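Local atomic coordinates of pyruvate kinase (Pyrobaculum aerophilum, PDB entry 3QTG), a protein that catalyses the last step of glycolysis, passing the phosphate of phosphoenolpyruvate to ADP to give pyruvate and ATP, with the help of a divalent metal cation. Residues K230-G235 and R254-L259. Sequence-based numbering, arbitrary orientation.
Sequences KIETKG and RGDLGL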
loop_
_atom_site.group_PDB
_atom_site.type_symbol
_atom_site.label_atom_id
_atom_site.label_comp_id
_atom_site.label_asym_id
_atom_site.label_seq_id
_atom_site.Cartn_x
_atom_site.Cartn_y
_atom_site.Cartn_z
ATOM N N LYS A 230 18.437 10.738 -29.475
ATOM C CA LYS A 230 17.736 12.000 -29.267
ATOM C C LYS A 230 16.295 11.890 -29.698
ATOM O O LYS A 230 15.999 11.333 -30.749
ATOM C CB LYS A 230 18.425 13.136 -30.016
ATOM C CG LYS A 230 19.901 13.219 -29.690
ATOM C CD LYS A 230 20.374 14.651 -29.526
ATOM C CE LYS A 230 20.397 15.387 -30.850
ATOM N NZ LYS A 230 21.458 14.839 -31.722
ATOM N N ILE A 231 15.396 12.393 -28.859
ATOM C CA ILE A 231 13.981 12.457 -29.200
ATOM C C ILE A 231 13.724 13.914 -29.619
ATOM O O ILE A 231 13.736 14.829 -28.786
ATOM C CB ILE A 231 13.096 11.988 -28.020
ATOM C CG1 ILE A 231 13.604 10.631 -27.474
ATOM C CG2 ILE A 231 11.634 11.912 -28.429
ATOM C CD1 ILE A 231 13.422 9.421 -28.409
ATOM N N GLU A 232 13.528 14.097 -30.925
ATOM C CA GLU A 232 13.590 15.410 -31.572
ATOM C C GLU A 232 12.305 15.760 -32.305
ATOM O O GLU A 232 12.091 16.914 -32.665
ATOM C CB GLU A 232 14.748 15.456 -32.593
ATOM C CG GLU A 232 16.119 15.653 -32.017
ATOM C CD GLU A 232 17.220 15.168 -32.948
ATOM O OE1 GLU A 232 18.157 15.938 -33.230
ATOM O OE2 GLU A 232 17.152 14.017 -33.416
ATOM N N THR A 233 11.441 14.781 -32.534
ATOM C CA THR A 233 10.291 15.010 -33.400
ATOM C C THR A 233 9.038 14.343 -32.902
ATOM O O THR A 233 9.071 13.448 -32.055
ATOM C CB THR A 233 10.519 14.458 -34.814
ATOM O OG1 THR A 233 10.548 13.027 -34.767
ATOM C CG2 THR A 233 11.804 15.013 -35.456
ATOM N N LYS A 234 7.926 14.763 -33.479
ATOM C CA LYS A 234 6.638 14.150 -33.218
ATOM C C LYS A 234 6.643 12.636 -33.513
ATOM O O LYS A 234 6.032 11.849 -32.782
ATOM C CB LYS A 234 5.578 14.880 -34.044
ATOM C CG LYS A 234 4.169 14.717 -33.578
ATOM C CD LYS A 234 3.301 15.846 -34.132
ATOM C CE LYS A 234 2.926 16.838 -33.043
ATOM N NZ LYS A 234 2.122 17.978 -33.585
ATOM N N GLY A 235 7.335 12.238 -34.579
ATOM C CA GLY A 235 7.410 10.833 -34.986
ATOM C C GLY A 235 8.168 9.992 -33.980
ATOM O O GLY A 235 7.818 8.834 -33.742
ATOM N N ARG A 254 15.386 19.554 -26.496
ATOM C CA ARG A 254 14.351 20.582 -26.313
ATOM C C ARG A 254 14.241 21.559 -27.469
ATOM O O ARG A 254 13.135 21.856 -27.927
ATOM C CB ARG A 254 14.631 21.399 -25.061
ATOM C CG ARG A 254 14.361 20.704 -23.741
ATOM C CD ARG A 254 14.742 21.682 -22.668
ATOM N NE ARG A 254 13.943 21.484 -21.495
ATOM C CZ ARG A 254 13.898 22.338 -20.486
ATOM N NH1 ARG A 254 14.612 23.456 -20.532
ATOM N NH2 ARG A 254 13.147 22.060 -19.440
ATOM N N GLY A 255 15.383 22.093 -27.910
ATOM C CA GLY A 255 15.399 23.028 -29.034
ATOM C C GLY A 255 14.691 22.437 -30.244
ATOM O O GLY A 255 13.772 23.036 -30.788
ATOM N N ASP A 256 15.076 21.233 -30.629
ATOM C CA ASP A 256 14.482 20.575 -31.785
ATOM C C ASP A 256 13.011 20.208 -31.639
ATOM O O ASP A 256 12.225 20.357 -32.585
ATOM C CB ASP A 256 15.325 19.361 -32.147
ATOM C CG ASP A 256 16.716 19.764 -32.663
ATOM O OD1 ASP A 256 16.773 20.680 -33.527
ATOM O OD2 ASP A 256 17.749 19.193 -32.205
ATOM N N LEU A 257 12.639 19.734 -30.454
ATOM C CA LEU A 257 11.271 19.311 -30.184
ATOM C C LEU A 257 10.331 20.514 -30.130
ATOM O O LEU A 257 9.148 20.410 -30.463
ATOM C CB LEU A 257 11.244 18.536 -28.861
ATOM C CG LEU A 257 10.404 17.296 -28.575
ATOM C CD1 LEU A 257 10.178 16.347 -29.748
ATOM C CD2 LEU A 257 11.093 16.588 -27.400
ATOM N N GLY A 258 10.872 21.661 -29.727
ATOM C CA GLY A 258 10.128 22.924 -29.722
ATOM C C GLY A 258 9.624 23.394 -31.087
ATOM O O GLY A 258 8.682 24.202 -31.151
ATOM N N LEU A 259 10.239 22.901 -32.172
ATOM C CA LEU A 259 9.743 23.140 -33.534
ATOM C C LEU A 259 8.461 22.373 -33.910
ATOM O O LEU A 259 7.715 22.811 -34.810
ATOM C CB LEU A 259 10.827 22.829 -34.577
ATOM C CG LEU A 259 12.201 23.486 -34.429
ATOM C CD1 LEU A 259 13.143 23.049 -35.553
ATOM C CD2 LEU A 259 12.079 24.997 -34.369
#
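Ile231 meets Leu257 through its backbone: the carbonyl O lies 3.5 Å from Leu257 CD2, while its own side chain leads off to pack on Ile273 and Val237. A branched aliphatic residue suits this position at the end of strand 226-231, between the barrel sheet and the helices outside it. Glu232 is where chain and side chain both take part. Its CG sits beside the backbone N (chi1 -79°), and the chain then runs extended alongside Asp256, the two acids pointing the same way, with Glu232 CG 3.8 Å from Asp256 CB. Their carboxylates are turned 69° apart, and Glu232 OE1 comes within 3.4 Å of Asp256 OD2, a close approach of like charges with no hydrogen bond between them. Such pairing makes sense in the TIM barrel of pyruvate kinase, where residues at the C-terminal ends of neighbouring strands, and the turns and short helices that follow, build the active site: as in related pyruvate kinases, both acids probably bind magnesium, Asp256 substrate too, and Lys230 probably stabilises the transition state. Lys230 NZ probably offsets part of this charge through a long salt bridge to Glu232 OE1, 3.8 Å, and also pairs with Asp80. Glu232 OE2 accepts a hydrogen bond from Leu204 N, which helps to hold the carboxylate in place; an alanine here would probably leave that amide without its acceptor and Asp256 without its companion acid in the probable magnesium site. The backbone also approaches closely, Leu257 CA making a CA-H...O contact of 3.5 Å to Glu232 O, bent to 137° at the hydrogen. At the Glu232-Thr233 peptide a methyl takes over: Leu257 CD1 lies over its face, 3.4 Å from Thr233 N. Thr233 CB is directed away from 254-259; its short hydroxyl side chain suits an N-cap, OG1 accepting a hydrogen bond from Ala236 N in helix 234-238 and hydrogen-bonding Asp173 OD1.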